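Local coordinates for hypothetical protein (Fusobacterium nucleatum subsp. nucleatum, PDB 2GSL) that may be a ribonuclease of the MrnC (Mini-III) family involved in RNA processing, an all-helical dimer that binds magnesium, at residues F37-N40 with I41-N45. Residues are numbered along the deposited sequence; the frame is centred on the assembly and turned at random.
Sequences FGYN and IPTLN
Asn40 and Thr43 meet at the start of helix 41-52, where the Asn40 amide turns back toward the first turn as its N-cap. With CG set between the backbone N and the carbonyl carbon (chi1 43°), the side chain brings OD1 within bonding distance of the backbone N-H of Thr43. Thr43 N donates to Asn40 OD1 over 2.9 Å, nearly in line with the C=O bond. The Thr43 hydroxyl donates to the same oxygen from another direction, tilted 26° from the carbonyl plane. Two donors from one residue thus grip OD1 and restrict rotation of the amide. The Pro42 ring lies across the amide, its CG against OD1; proline suits this first turn, since it brings no N-H that would need an acceptor. The first i to i+4 bond of the helix runs from Leu44 N to Asn40 O, 2.7 Å and almost straight at 172°.

Just before the cap, Tyr39 leans on Thr43 and Leu44. Its CB packs against Leu44 CB at 4.2 Å. The Tyr39 and Thr43 side chains cross at about a right angle, and the methyl carbon Thr43 CG2 comes to the ring obliquely, 3.9 Å from Tyr39 CD2. Phe37 CB covers part of one ring face, and Tyr47, one turn beyond Thr43, stacks with the ring. Leu44 and Ile41 also pack on Phe20 and Leu16 of the second subunit, so the capped turn borders the dimer interface, away from the magnesium site. With side-chain and main-chain oxygens of Asn40 both accepting from the first turn, the partly positive helix start is probably stabilised and the loop from helix 15-34 tied to it.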
# COMPACT_ATOMS: atom_id res chain seq x y z
N PHE A 37 -9.15 -10.91 -11.24
CA PHE A 37 -10.16 -11.92 -11.49
C PHE A 37 -11.48 -11.38 -11.98
O PHE A 37 -12.19 -12.08 -12.70
CB PHE A 37 -10.35 -12.75 -10.23
CG PHE A 37 -9.17 -13.60 -9.91
CD1 PHE A 37 -8.87 -14.72 -10.68
CD2 PHE A 37 -8.32 -13.27 -8.87
CE1 PHE A 37 -7.75 -15.49 -10.42
CE2 PHE A 37 -7.19 -14.03 -8.61
CZ PHE A 37 -6.91 -15.15 -9.38
N GLY A 38 -11.82 -10.15 -11.62
CA GLY A 38 -13.07 -9.59 -12.07
C GLY A 38 -14.14 -9.55 -11.00
O GLY A 38 -15.30 -9.22 -11.26
N TYR A 39 -13.77 -9.87 -9.77
CA TYR A 39 -14.72 -9.84 -8.67
C TYR A 39 -15.31 -8.45 -8.56
O TYR A 39 -14.79 -7.50 -9.16
CB TYR A 39 -14.03 -10.21 -7.36
CG TYR A 39 -13.47 -11.61 -7.32
CD1 TYR A 39 -12.16 -11.85 -6.92
CD2 TYR A 39 -14.26 -12.70 -7.69
CE1 TYR A 39 -11.65 -13.15 -6.88
CE2 TYR A 39 -13.76 -13.99 -7.66
CZ TYR A 39 -12.47 -14.22 -7.26
OH TYR A 39 -11.98 -15.51 -7.23
N ASN A 40 -16.41 -8.33 -7.82
CA ASN A 40 -17.07 -7.05 -7.59
C ASN A 40 -16.50 -6.53 -6.28
O ASN A 40 -15.92 -7.29 -5.51
CB ASN A 40 -18.58 -7.24 -7.45
CG ASN A 40 -18.95 -8.44 -6.60
OD1 ASN A 40 -18.55 -8.54 -5.43
ND2 ASN A 40 -19.72 -9.35 -7.18
N ILE A 41 -16.67 -5.24 -6.02
CA ILE A 41 -16.10 -4.66 -4.82
C ILE A 41 -16.30 -5.46 -3.54
O ILE A 41 -15.33 -5.87 -2.90
CB ILE A 41 -16.60 -3.22 -4.61
CG1 ILE A 41 -16.33 -2.41 -5.88
CG2 ILE A 41 -15.88 -2.59 -3.43
CD1 ILE A 41 -14.87 -2.46 -6.34
N PRO A 42 -17.56 -5.73 -3.17
CA PRO A 42 -17.82 -6.50 -1.95
C PRO A 42 -17.00 -7.79 -1.88
O PRO A 42 -16.35 -8.07 -0.88
CB PRO A 42 -19.32 -6.74 -2.00
CG PRO A 42 -19.63 -6.67 -3.47
CD PRO A 42 -18.81 -5.52 -3.92
N THR A 43 -17.02 -8.56 -2.96
CA THR A 43 -16.28 -9.82 -3.00
C THR A 43 -14.77 -9.60 -2.96
O THR A 43 -14.05 -10.23 -2.19
CB THR A 43 -16.62 -10.60 -4.26
OG1 THR A 43 -18.05 -10.74 -4.34
CG2 THR A 43 -15.97 -11.96 -4.25
N LEU A 44 -14.29 -8.70 -3.83
CA LEU A 44 -12.88 -8.35 -3.90
C LEU A 44 -12.34 -8.03 -2.51
O LEU A 44 -11.35 -8.60 -2.06
CB LEU A 44 -12.72 -7.13 -4.80
CG LEU A 44 -11.31 -6.54 -4.86
CD1 LEU A 44 -10.34 -7.56 -5.44
CD2 LEU A 44 -11.34 -5.29 -5.72
N ASN A 45 -13.01 -7.09 -1.84
CA ASN A 45 -12.64 -6.66 -0.50
C ASN A 45 -12.60 -7.83 0.47
O ASN A 45 -11.68 -7.95 1.28
CB ASN A 45 -13.64 -5.60 -0.01
CG ASN A 45 -13.50 -4.27 -0.75
OD1 ASN A 45 -13.51 -4.22 -1.99
ND2 ASN A 45 -13.38 -3.18 0.00